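Local coordinates for titin (Homo sapiens, PDB 2J8H), which is the giant elastic protein of muscle, here represented by a rigid tandem of two immunoglobulin domains from its A-band part, at residues 26-31 / 60-65; 32-37 / 81-86; 67-72 / 94-99; 136-141 / 160-165; 174-179 / 191-196. All coordinates share one frame; numbering follows the deposited sequence.

Interaction 1: 26-31 / 60-65; sequences CKVTGH and GYHQLI
Cys26 and His62 face each other as an antiparallel hydrogen-bonded pair, Cys26 N reaching His62 O at 2.9 Å and His62 N reaching Cys26 O at 3.0 Å. One step on, Lys27 and Tyr61 form a non-hydrogen-bonded pair, and Val28 N then closes the pairing on Gly60 O at 2.8 Å. The axes of strands 26-29 and 61-65 approach to 4.8 Å, their directions 141° apart. Gly60 and Tyr61 together face Phe57 in a G1 beta bulge; a CB on Gly60 would run into Val28 O, so glycine suits this position. On one face of the sheet the Lys27 chain lies over the Tyr61 ring. CG is anti to the backbone N (chi1 -174°) and the chain stays extended beyond it, which carries CG over the ring face, 4.1 Å from the centroid in a CH-pi contact, and delivers NZ to Tyr61 OH at 3.1 Å. Were Tyr61 replaced by alanine, the Lys27 ammonium would probably lose this hydroxyl partner and its methylenes the ring beneath them. On the other face, Cys26 SG packs on His62 CB at 4.0 Å, and Val28 CG2 approaches His62 CD2 at 3.9 Å. These two strands are the middle pair of a four-stranded antiparallel sheet: strand 6-7 flanks 22-29, bringing Phe7 against Cys26 and Val28, and strand 52-57 flanks 61-66, while Ile186 of a second subunit packs on Tyr61.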
# COMPACT_ATOMS: atom_id res chain seq x y z
N CYS A 26 22.40 -7.78 8.90
CA CYS A 26 23.69 -7.78 9.58
C CYS A 26 24.68 -8.49 8.68
O CYS A 26 24.28 -9.09 7.67
CB CYS A 26 23.57 -8.44 10.95
SG CYS A 26 23.15 -10.15 10.92
N LYS A 27 25.97 -8.38 9.02
CA LYS A 27 27.03 -9.05 8.29
C LYS A 27 27.89 -9.81 9.30
O LYS A 27 28.42 -9.24 10.25
CB LYS A 27 27.88 -8.08 7.48
CG LYS A 27 28.90 -8.74 6.58
CD LYS A 27 29.72 -7.67 5.91
CE LYS A 27 30.70 -8.23 4.92
NZ LYS A 27 31.27 -7.10 4.16
N VAL A 28 28.04 -11.10 9.04
CA VAL A 28 28.69 -12.02 9.94
C VAL A 28 30.00 -12.50 9.32
O VAL A 28 30.07 -12.78 8.13
CB VAL A 28 27.75 -13.21 10.21
CG1 VAL A 28 28.43 -14.36 10.99
CG2 VAL A 28 26.48 -12.71 10.93
N THR A 29 31.04 -12.58 10.14
CA THR A 29 32.28 -13.24 9.74
C THR A 29 32.54 -14.44 10.64
O THR A 29 31.94 -14.58 11.71
CB THR A 29 33.47 -12.29 9.79
OG1 THR A 29 33.61 -11.77 11.12
CG2 THR A 29 33.28 -11.12 8.79
N GLY A 30 33.42 -15.31 10.19
CA GLY A 30 33.84 -16.46 10.98
C GLY A 30 34.14 -17.61 10.05
O GLY A 30 33.64 -17.64 8.92
N HIS A 31 34.98 -18.52 10.52
CA HIS A 31 35.32 -19.74 9.83
C HIS A 31 35.32 -20.88 10.83
O HIS A 31 36.04 -20.83 11.84
CB HIS A 31 36.72 -19.64 9.20
CG HIS A 31 36.86 -18.56 8.19
ND1 HIS A 31 36.11 -18.52 7.03
CD2 HIS A 31 37.65 -17.46 8.16
CE1 HIS A 31 36.43 -17.44 6.33
NE2 HIS A 31 37.38 -16.79 6.99
N GLY A 60 28.57 -13.11 3.80
CA GLY A 60 28.10 -13.16 5.19
C GLY A 60 26.93 -12.27 5.56
O GLY A 60 26.74 -11.95 6.73
N TYR A 61 26.15 -11.84 4.57
CA TYR A 61 25.03 -10.97 4.85
C TYR A 61 23.80 -11.79 5.17
O TYR A 61 23.49 -12.75 4.45
CB TYR A 61 24.71 -10.07 3.68
CG TYR A 61 25.76 -9.05 3.43
CD1 TYR A 61 26.78 -9.30 2.55
CD2 TYR A 61 25.73 -7.82 4.08
CE1 TYR A 61 27.78 -8.34 2.30
CE2 TYR A 61 26.71 -6.85 3.85
CZ TYR A 61 27.73 -7.13 2.96
OH TYR A 61 28.72 -6.19 2.70
N HIS A 62 23.10 -11.39 6.23
CA HIS A 62 21.90 -12.06 6.71
C HIS A 62 20.84 -11.03 6.94
O HIS A 62 21.12 -9.95 7.51
CB HIS A 62 22.19 -12.74 8.04
CG HIS A 62 23.10 -13.91 7.90
ND1 HIS A 62 22.64 -15.17 7.61
CD2 HIS A 62 24.45 -13.99 7.91
CE1 HIS A 62 23.67 -15.99 7.50
NE2 HIS A 62 24.78 -15.29 7.67
N GLN A 63 19.62 -11.31 6.51
CA GLN A 63 18.54 -10.40 6.79
C GLN A 63 17.24 -11.12 7.07
O GLN A 63 16.99 -12.23 6.59
CB GLN A 63 18.42 -9.29 5.71
CG GLN A 63 17.74 -9.66 4.46
CD GLN A 63 17.75 -8.60 3.38
OE1 GLN A 63 18.32 -7.53 3.53
NE2 GLN A 63 17.17 -8.94 2.23
N LEU A 64 16.44 -10.49 7.92
CA LEU A 64 15.13 -10.96 8.25
C LEU A 64 14.17 -9.89 7.77
O LEU A 64 14.32 -8.72 8.10
CB LEU A 64 15.01 -11.12 9.75
CG LEU A 64 13.59 -11.38 10.31
CD1 LEU A 64 13.11 -12.76 9.92
CD2 LEU A 64 13.62 -11.20 11.85
N ILE A 65 13.18 -10.29 6.99
CA ILE A 65 12.12 -9.41 6.57
C ILE A 65 10.85 -9.76 7.32
O ILE A 65 10.37 -10.89 7.24
CB ILE A 65 11.85 -9.50 5.05
CG1 ILE A 65 13.17 -9.37 4.26
CG2 ILE A 65 10.84 -8.40 4.61
CD1 ILE A 65 13.06 -9.74 2.77

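Interaction 2: 32-37 / 81-86; sequences PKPIVK and ATNQGG
The carboxamide of Asn83 is turned so that Pro32 O lies close to its plane: ND2 donates to Pro32 O at 2.8 Å, and the donor in turn lies in the carbonyl plane, so both flat groups are well aligned for the bond. The other end of the amide receives Gly85 N at OD1, 2.8 Å away, but from above the carbonyl plane, 45° out of it; this closes an Asx turn. With CG set between the backbone N and carbonyl carbon (chi1 63°), the amide can serve both loops at once. The Pro34 ring runs alongside it, CG 4.0 Å from Asn83 ND2. A cis peptide bond precedes Pro32. Beyond the prolines the backbones pair antiparallel: Ile35 N bonds Thr82 O at 2.8 Å and Thr82 N bonds Ile35 O at 2.9 Å. A water donates to that same Ile35 O and also bonds Thr82 OG1, whose further partner is Ser87 OG. Toward the domain interior the Ala81 methyl sits between Pro34 CB, at 4.0 Å, and Val36 CG2, at 4.2 Å. A type I turn from Asn83 to Gly86 makes the hairpin between strands 76-83 and 86-102, so the contact ties that hairpin to the loop leading into strand 35-40. Met3 O is a second acceptor for Asn83 ND2, and Val28 of strand 22-29 packs on Pro34 and Ala81.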
# COMPACT_ATOMS: atom_id res chain seq x y z
N PRO A 32 34.56 -21.95 10.54
CA PRO A 32 33.68 -22.10 9.39
C PRO A 32 32.55 -21.07 9.36
O PRO A 32 32.29 -20.41 10.37
CB PRO A 32 33.11 -23.52 9.58
CG PRO A 32 34.11 -24.22 10.40
CD PRO A 32 34.63 -23.19 11.34
N LYS A 33 31.91 -20.93 8.20
CA LYS A 33 30.83 -19.98 8.02
C LYS A 33 29.78 -20.16 9.12
O LYS A 33 29.20 -21.24 9.26
CB LYS A 33 30.15 -20.14 6.66
CG LYS A 33 29.26 -18.98 6.30
CD LYS A 33 28.69 -19.07 4.89
CE LYS A 33 27.33 -19.79 4.86
NZ LYS A 33 26.66 -19.86 3.47
N PRO A 34 29.53 -19.10 9.93
CA PRO A 34 28.52 -19.27 10.97
C PRO A 34 27.11 -19.47 10.48
O PRO A 34 26.71 -18.91 9.45
CB PRO A 34 28.63 -17.97 11.77
CG PRO A 34 30.05 -17.50 11.53
CD PRO A 34 30.21 -17.81 10.05
N ILE A 35 26.36 -20.24 11.26
CA ILE A 35 24.97 -20.49 11.02
C ILE A 35 24.18 -19.51 11.88
O ILE A 35 24.51 -19.28 13.05
CB ILE A 35 24.62 -21.93 11.39
CG1 ILE A 35 25.41 -22.89 10.49
CG2 ILE A 35 23.12 -22.16 11.32
CD1 ILE A 35 25.15 -24.32 10.79
N VAL A 36 23.16 -18.91 11.28
CA VAL A 36 22.47 -17.82 11.91
C VAL A 36 21.04 -18.21 12.21
O VAL A 36 20.40 -18.89 11.42
CB VAL A 36 22.51 -16.60 11.02
CG1 VAL A 36 21.51 -15.53 11.49
CG2 VAL A 36 23.96 -16.06 10.99
N LYS A 37 20.58 -17.82 13.39
CA LYS A 37 19.20 -18.00 13.78
C LYS A 37 18.70 -16.63 14.24
O LYS A 37 19.49 -15.79 14.69
CB LYS A 37 19.09 -19.02 14.92
CG LYS A 37 19.39 -20.46 14.55
CD LYS A 37 19.20 -21.46 15.74
CE LYS A 37 20.35 -21.48 16.76
NZ LYS A 37 20.25 -22.55 17.91
N ALA A 81 24.84 -15.97 15.74
CA ALA A 81 25.76 -16.57 14.78
C ALA A 81 26.61 -17.58 15.52
O ALA A 81 27.20 -17.25 16.53
CB ALA A 81 26.65 -15.49 14.13
N THR A 82 26.67 -18.81 15.00
CA THR A 82 27.34 -19.90 15.67
C THR A 82 28.20 -20.70 14.69
O THR A 82 27.77 -21.03 13.58
CB THR A 82 26.30 -20.88 16.23
OG1 THR A 82 25.40 -20.18 17.10
CG2 THR A 82 26.93 -22.04 16.99
N ASN A 83 29.41 -21.03 15.12
CA ASN A 83 30.17 -22.09 14.46
C ASN A 83 30.86 -22.88 15.58
O ASN A 83 30.57 -22.67 16.75
CB ASN A 83 31.13 -21.53 13.39
CG ASN A 83 32.18 -20.63 13.95
OD1 ASN A 83 32.44 -20.64 15.15
ND2 ASN A 83 32.85 -19.87 13.07
N GLN A 84 31.78 -23.77 15.23
CA GLN A 84 32.33 -24.67 16.23
C GLN A 84 33.25 -23.88 17.15
O GLN A 84 33.59 -24.34 18.25
CB GLN A 84 33.04 -25.86 15.55
CG GLN A 84 32.14 -26.61 14.45
CD GLN A 84 31.01 -27.56 14.99
OE1 GLN A 84 29.96 -27.12 15.46
NE2 GLN A 84 31.24 -28.87 14.88
N GLY A 85 33.62 -22.67 16.73
CA GLY A 85 34.47 -21.79 17.52
C GLY A 85 33.75 -20.91 18.51
O GLY A 85 34.37 -20.31 19.37
N GLY A 86 32.44 -20.82 18.41
CA GLY A 86 31.70 -19.99 19.36
C GLY A 86 30.35 -19.58 18.86
O GLY A 86 29.98 -19.84 17.71
O HOH W 1 23.31 -19.68 15.48

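Interaction 3: 67-72 / 94-99; sequences ASVTDD and LEVEVP
Leu94 opens the contact with its CD2 methyl, which meets Val69 CG1 at 4.1 Å. Two residues further along strand 94-99, Val96 does most of the touching and spreads both methyls against the loop. With chi1 at 176°, Val96 CG1 stands opposite the backbone N and reaches Val69 CG2 at 4.0 Å, while Val96 CG2, beside the backbone N, abuts Thr70 O at 3.4 Å. The backbone of Val96 is linked to the same loop through a water, which accepts from Val96 N at 3.0 Å and donates to Asp71 OD1 at 2.8 Å. Toward the second domain, Asp71 OD2 makes a long, weak ion pair with Lys131, and Val98 packs on Ser129 and Lys131 while its carbonyl O accepts from Asn182 ND2. Val16 and Ala22 add to the apolar layer around Val69. The arrangement is that of an immunoglobulin fold in which the E-F loop, with its short 3-10 turn, closes the end of the sandwich against strand G; here strand 86-102 continues to pair with strand 123-131, consistent with the rigid relation of the two domains.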
# COMPACT_ATOMS: atom_id res chain seq x y z
N ALA A 67 7.05 -8.78 7.45
CA ALA A 67 6.10 -8.15 6.57
C ALA A 67 5.08 -7.36 7.34
O ALA A 67 4.64 -7.78 8.43
CB ALA A 67 5.40 -9.18 5.70
N SER A 68 4.68 -6.24 6.75
CA SER A 68 3.47 -5.57 7.17
C SER A 68 3.42 -5.42 8.68
O SER A 68 2.58 -6.03 9.36
CB SER A 68 2.26 -6.34 6.66
OG SER A 68 2.21 -6.28 5.24
N VAL A 69 4.33 -4.61 9.19
CA VAL A 69 4.51 -4.53 10.63
C VAL A 69 3.33 -3.90 11.34
O VAL A 69 2.72 -2.96 10.84
CB VAL A 69 5.85 -3.86 11.02
CG1 VAL A 69 6.98 -4.72 10.55
CG2 VAL A 69 5.97 -2.44 10.47
N THR A 70 2.99 -4.47 12.48
CA THR A 70 1.99 -3.94 13.38
C THR A 70 2.66 -3.72 14.74
O THR A 70 3.82 -4.10 14.93
CB THR A 70 0.87 -4.93 13.56
OG1 THR A 70 1.36 -6.06 14.27
CG2 THR A 70 0.34 -5.38 12.19
N ASP A 71 1.93 -3.13 15.67
CA ASP A 71 2.48 -2.89 17.00
C ASP A 71 2.90 -4.22 17.65
O ASP A 71 3.80 -4.24 18.50
CB ASP A 71 1.50 -2.09 17.87
CG ASP A 71 2.10 -1.73 19.22
OD1 ASP A 71 3.20 -1.11 19.26
OD2 ASP A 71 1.47 -2.09 20.25
N ASP A 72 2.30 -5.33 17.24
CA ASP A 72 2.69 -6.64 17.76
C ASP A 72 4.14 -7.00 17.40
O ASP A 72 4.78 -7.79 18.08
CB ASP A 72 1.75 -7.75 17.28
CG ASP A 72 2.13 -9.13 17.84
OD1 ASP A 72 1.87 -9.40 19.04
OD2 ASP A 72 2.74 -9.95 17.09
N LEU A 94 12.66 -3.06 17.20
CA LEU A 94 11.79 -2.51 16.19
C LEU A 94 10.71 -1.68 16.90
O LEU A 94 10.02 -2.18 17.78
CB LEU A 94 11.16 -3.65 15.41
CG LEU A 94 10.13 -3.26 14.35
CD1 LEU A 94 10.63 -2.16 13.39
CD2 LEU A 94 9.72 -4.51 13.60
N GLU A 95 10.58 -0.41 16.55
CA GLU A 95 9.48 0.38 17.00
C GLU A 95 8.65 0.65 15.76
O GLU A 95 9.18 0.85 14.68
CB GLU A 95 9.97 1.66 17.67
CG GLU A 95 10.31 1.41 19.15
CD GLU A 95 11.57 2.13 19.62
OE1 GLU A 95 11.59 3.39 19.59
OE2 GLU A 95 12.52 1.41 20.07
N VAL A 96 7.33 0.60 15.92
CA VAL A 96 6.44 0.72 14.78
C VAL A 96 5.66 1.99 14.96
O VAL A 96 5.00 2.20 15.98
CB VAL A 96 5.49 -0.49 14.64
CG1 VAL A 96 4.50 -0.27 13.49
CG2 VAL A 96 6.29 -1.79 14.45
N GLU A 97 5.77 2.86 13.95
CA GLU A 97 5.18 4.17 14.00
C GLU A 97 3.76 4.04 13.46
O GLU A 97 3.55 3.53 12.36
CB GLU A 97 5.96 5.17 13.13
CG GLU A 97 7.49 5.08 13.24
CD GLU A 97 8.20 5.93 12.19
OE1 GLU A 97 7.66 6.08 11.05
OE2 GLU A 97 9.28 6.46 12.51
N VAL A 98 2.79 4.47 14.26
CA VAL A 98 1.40 4.44 13.84
C VAL A 98 0.87 5.84 14.04
O VAL A 98 0.82 6.34 15.18
CB VAL A 98 0.57 3.43 14.67
CG1 VAL A 98 -0.85 3.35 14.14
CG2 VAL A 98 1.25 2.05 14.71
N PRO A 99 0.52 6.53 12.94
CA PRO A 99 -0.05 7.87 13.06
C PRO A 99 -1.30 7.89 13.92
O PRO A 99 -2.07 6.92 13.90
CB PRO A 99 -0.41 8.21 11.61
CG PRO A 99 0.52 7.43 10.83
CD PRO A 99 0.65 6.13 11.53
O HOH W 2 5.22 0.45 18.08

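Interaction 4: 136-141 / 160-165; sequences ITWQKG and TSLVFP
Trp138 reaches across to strand 160-163 and meets it in two ways. Its NE1 donates to Thr160 OG1 at 3.0 Å in an almost straight bond of 177°, with the oxygen in the indole plane at the ring edge. Leu162 instead covers one face: its CB stands almost on the normal of the six-membered ring, 3.5 Å from the centroid, a close CH-pi contact, and Leu162 CD2 lies 3.9 Å from Trp138 CE3. The Trp138 torsions explain this double contact, since CG is anti to the carbonyl carbon (chi1 -76°) and the ring is turned roughly perpendicular to the CA-CB-CG plane, presenting the N-H to one residue and a face to the next but one. In Thr160, OG1 rather than CG2 takes the place anti to the backbone N; this hydroxyl is also hydrogen-bonded to Ile154 O, so two bonds fix its rotation, and Ile136 CG2 leans on it at 3.7 Å. A leucine in place of Trp138 would probably leave Thr160 OG1 without its indole donor and open a gap beside Leu162. The strand axes are 9.0 Å apart at closest and 31° apart in direction, the spacing and angle of two sheets packed face to face. Trp138 is the core tryptophan of strand C in the immunoglobulin sandwich; Ile126 and Val178, which flank it, probably occupy the positions where classical immunoglobulin domains carry their disulfide cysteines.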
# COMPACT_ATOMS: atom_id res chain seq x y z
N ILE A 136 -5.40 12.40 23.70
CA ILE A 136 -6.80 12.40 23.34
C ILE A 136 -7.45 13.61 23.95
O ILE A 136 -7.24 13.90 25.12
CB ILE A 136 -7.51 11.16 23.90
CG1 ILE A 136 -6.97 9.88 23.25
CG2 ILE A 136 -9.04 11.29 23.77
CD1 ILE A 136 -7.06 9.81 21.73
N THR A 137 -8.23 14.35 23.15
CA THR A 137 -9.03 15.45 23.70
C THR A 137 -10.44 15.39 23.18
O THR A 137 -10.69 14.92 22.08
CB THR A 137 -8.45 16.83 23.36
OG1 THR A 137 -8.49 17.03 21.95
CG2 THR A 137 -7.03 16.98 23.85
N TRP A 138 -11.37 15.87 23.99
CA TRP A 138 -12.78 15.97 23.61
C TRP A 138 -13.23 17.41 23.76
O TRP A 138 -12.78 18.12 24.68
CB TRP A 138 -13.66 15.12 24.53
CG TRP A 138 -13.65 13.68 24.29
CD1 TRP A 138 -12.79 12.76 24.83
CD2 TRP A 138 -14.57 12.95 23.48
NE1 TRP A 138 -13.13 11.51 24.40
CE2 TRP A 138 -14.22 11.60 23.57
CE3 TRP A 138 -15.67 13.31 22.72
CZ2 TRP A 138 -14.91 10.62 22.89
CZ3 TRP A 138 -16.36 12.33 22.06
CH2 TRP A 138 -15.98 11.00 22.15
N GLN A 139 -14.11 17.83 22.87
CA GLN A 139 -14.69 19.17 22.89
C GLN A 139 -16.18 19.07 22.57
O GLN A 139 -16.60 18.19 21.83
CB GLN A 139 -14.13 20.07 21.77
CG GLN A 139 -12.63 20.19 21.64
CD GLN A 139 -12.20 20.50 20.17
OE1 GLN A 139 -11.17 19.99 19.69
NE2 GLN A 139 -13.00 21.35 19.46
N LYS A 140 -16.97 20.01 23.09
CA LYS A 140 -18.33 20.22 22.58
C LYS A 140 -18.33 21.60 21.95
O LYS A 140 -18.16 22.60 22.64
CB LYS A 140 -19.40 20.15 23.65
CG LYS A 140 -20.80 20.12 23.08
CD LYS A 140 -21.87 20.17 24.15
CE LYS A 140 -23.25 20.01 23.52
NZ LYS A 140 -24.34 20.06 24.51
N GLY A 141 -18.50 21.63 20.63
CA GLY A 141 -18.30 22.85 19.89
C GLY A 141 -16.85 23.31 20.09
O GLY A 141 -15.90 22.54 19.81
N THR A 160 -11.49 5.64 23.43
CA THR A 160 -11.87 6.67 24.38
C THR A 160 -13.39 6.80 24.31
O THR A 160 -13.99 6.69 23.23
CB THR A 160 -11.20 8.01 24.08
OG1 THR A 160 -11.63 8.97 25.03
CG2 THR A 160 -11.57 8.55 22.67
N SER A 161 -14.00 6.94 25.47
CA SER A 161 -15.44 7.17 25.56
C SER A 161 -15.71 8.46 26.30
O SER A 161 -15.12 8.74 27.35
CB SER A 161 -16.12 6.05 26.33
OG SER A 161 -15.83 4.83 25.71
N LEU A 162 -16.64 9.22 25.76
CA LEU A 162 -17.20 10.33 26.47
C LEU A 162 -18.48 9.82 27.09
O LEU A 162 -19.40 9.42 26.37
CB LEU A 162 -17.50 11.50 25.53
CG LEU A 162 -18.13 12.71 26.24
CD1 LEU A 162 -17.16 13.27 27.30
CD2 LEU A 162 -18.62 13.78 25.23
N VAL A 163 -18.53 9.84 28.41
CA VAL A 163 -19.69 9.29 29.11
C VAL A 163 -20.50 10.41 29.80
O VAL A 163 -19.94 11.40 30.32
CB VAL A 163 -19.29 8.23 30.14
CG1 VAL A 163 -20.52 7.51 30.70
CG2 VAL A 163 -18.29 7.22 29.54
N PHE A 164 -21.81 10.21 29.83
CA PHE A 164 -22.74 11.10 30.52
C PHE A 164 -23.27 10.33 31.73
O PHE A 164 -24.38 9.83 31.68
CB PHE A 164 -23.87 11.48 29.55
CG PHE A 164 -23.40 12.29 28.37
CD1 PHE A 164 -22.83 11.67 27.26
CD2 PHE A 164 -23.47 13.66 28.38
CE1 PHE A 164 -22.37 12.42 26.18
CE2 PHE A 164 -23.02 14.41 27.30
CZ PHE A 164 -22.46 13.77 26.21
N PRO A 165 -22.47 10.20 32.81
CA PRO A 165 -22.81 9.28 33.89
C PRO A 165 -24.09 9.61 34.66
O PRO A 165 -24.66 8.73 35.33
CB PRO A 165 -21.59 9.36 34.81
CG PRO A 165 -20.98 10.66 34.53
CD PRO A 165 -21.19 10.89 33.07

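Interaction 5: 174-179 / 191-196; sequences GFYVVC and VELDVA
Four backbone hydrogen bonds join Gly174 to Leu193 and Tyr176 to Val191 in antiparallel register: Gly174 N to Leu193 O at 2.9 Å, with Leu193 N to Gly174 O, Tyr176 N to Val191 O and Val191 N to Tyr176 O all at 2.8 Å. Between them Phe175 and Glu192 form the non-hydrogen-bonded pair, their side chains running side by side on the outer face. Glu192 CG lies over one face of the Phe175 ring. A fully stretched Glu192 side chain, leaving the backbone on the side opposite its N (chi1 180°), brings OE1 to 3.6 Å from Phe175 CE2, with carboxylate and ring planes 34° apart. On the inner face Tyr176 CE1 rests on Leu193 CB at 3.9 Å, while the Val191 carbonyl O lies at the edge of the Tyr176 ring. Further out, Val114 of strand 112-117 backs Val191 and Leu193, and Phe164 packs on Leu193. The Tyr176 hydroxyl is anchored by a hydrogen bond to Asp172 O, four residues back, with a weak one from Lys140 NZ. The bond from Tyr176 OH to Asp172 O is that of a tyrosine corner, the Greek-key signature found at the start of strand F in immunoglobulin domains, here built into the F-G hairpin.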
# COMPACT_ATOMS: atom_id res chain seq x y z
N GLY A 174 -25.85 17.85 20.67
CA GLY A 174 -24.91 18.72 20.00
C GLY A 174 -23.81 17.94 19.34
O GLY A 174 -23.95 16.74 19.13
N PHE A 175 -22.72 18.63 19.04
CA PHE A 175 -21.63 18.09 18.25
C PHE A 175 -20.40 17.97 19.10
O PHE A 175 -19.91 18.97 19.63
CB PHE A 175 -21.36 19.00 17.05
CG PHE A 175 -22.50 19.08 16.08
CD1 PHE A 175 -23.45 20.07 16.21
CD2 PHE A 175 -22.62 18.16 15.06
CE1 PHE A 175 -24.52 20.16 15.31
CE2 PHE A 175 -23.68 18.24 14.16
CZ PHE A 175 -24.63 19.24 14.29
N TYR A 176 -19.91 16.75 19.27
CA TYR A 176 -18.75 16.50 20.11
C TYR A 176 -17.58 16.15 19.19
O TYR A 176 -17.74 15.40 18.23
CB TYR A 176 -19.07 15.36 21.09
CG TYR A 176 -20.13 15.76 22.11
CD1 TYR A 176 -21.48 15.65 21.82
CD2 TYR A 176 -19.77 16.29 23.33
CE1 TYR A 176 -22.46 16.06 22.73
CE2 TYR A 176 -20.73 16.68 24.26
CZ TYR A 176 -22.06 16.57 23.96
OH TYR A 176 -22.99 16.98 24.89
N VAL A 177 -16.43 16.75 19.47
CA VAL A 177 -15.25 16.56 18.66
C VAL A 177 -14.22 15.80 19.50
O VAL A 177 -13.91 16.21 20.60
CB VAL A 177 -14.69 17.90 18.18
CG1 VAL A 177 -13.43 17.67 17.36
CG2 VAL A 177 -15.74 18.67 17.37
N VAL A 178 -13.74 14.68 18.97
CA VAL A 178 -12.68 13.91 19.62
C VAL A 178 -11.44 13.99 18.71
O VAL A 178 -11.55 13.92 17.47
CB VAL A 178 -13.09 12.45 19.85
CG1 VAL A 178 -13.53 11.79 18.56
CG2 VAL A 178 -11.94 11.65 20.54
N CYS A 179 -10.29 14.17 19.34
CA CYS A 179 -9.07 14.39 18.60
C CYS A 179 -7.96 13.55 19.20
O CYS A 179 -7.88 13.44 20.42
CB CYS A 179 -8.76 15.88 18.64
SG CYS A 179 -7.26 16.42 17.77
N VAL A 191 -18.95 13.69 16.40
CA VAL A 191 -20.12 12.86 16.66
C VAL A 191 -21.29 13.76 17.03
O VAL A 191 -21.16 14.61 17.92
CB VAL A 191 -19.85 11.93 17.87
CG1 VAL A 191 -21.06 11.08 18.17
CG2 VAL A 191 -18.63 11.07 17.61
N GLU A 192 -22.42 13.62 16.35
CA GLU A 192 -23.62 14.35 16.74
C GLU A 192 -24.45 13.49 17.68
O GLU A 192 -24.78 12.35 17.36
CB GLU A 192 -24.47 14.76 15.54
CG GLU A 192 -25.71 15.51 16.02
CD GLU A 192 -26.55 16.07 14.92
OE1 GLU A 192 -26.26 15.77 13.74
OE2 GLU A 192 -27.50 16.80 15.24
N LEU A 193 -24.79 14.08 18.83
CA LEU A 193 -25.67 13.45 19.80
C LEU A 193 -27.00 14.15 19.71
O LEU A 193 -27.04 15.36 19.76
CB LEU A 193 -25.12 13.61 21.21
CG LEU A 193 -25.95 13.10 22.40
CD1 LEU A 193 -26.43 11.69 22.17
CD2 LEU A 193 -25.15 13.17 23.71
N ASP A 194 -28.08 13.40 19.54
CA ASP A 194 -29.40 14.00 19.69
C ASP A 194 -30.11 13.30 20.82
O ASP A 194 -29.86 12.13 21.10
CB ASP A 194 -30.20 13.94 18.40
CG ASP A 194 -30.60 12.55 18.02
OD1 ASP A 194 -29.75 11.82 17.47
OD2 ASP A 194 -31.78 12.20 18.28
N VAL A 195 -30.98 14.03 21.50
CA VAL A 195 -31.68 13.50 22.64
C VAL A 195 -33.18 13.60 22.39
O VAL A 195 -33.68 14.67 22.06
CB VAL A 195 -31.30 14.24 23.93
CG1 VAL A 195 -32.08 13.67 25.14
CG2 VAL A 195 -29.80 14.18 24.16
N ALA A 196 -33.87 12.47 22.49
CA ALA A 196 -35.32 12.43 22.34
C ALA A 196 -35.95 12.26 23.72
O ALA A 196 -35.35 11.72 24.65
CB ALA A 196 -35.72 11.28 21.43

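How the interactions relate
Interactions 1, 2 and 3 lie in the first immunoglobulin domain, interactions 4 and 5 in the second. Interactions 1 and 2 have centres 10 Å apart, alternate along the chain and touch, Val28 against Pro34 and His62 against Val36, so they join the two sheets of one sandwich at its far end. Interaction 3, its centre 24 Å from that of interaction 1, alternates with interaction 2 and lies on the strand that continues toward the second domain. Interactions 4 and 5 follow in series, centres 9 Å apart, joined where strand 135-140 pairs with strand 174-182. Interactions 2 and 5 have centres 62 Å apart, as expected of domains set end to end in a rigid tandem.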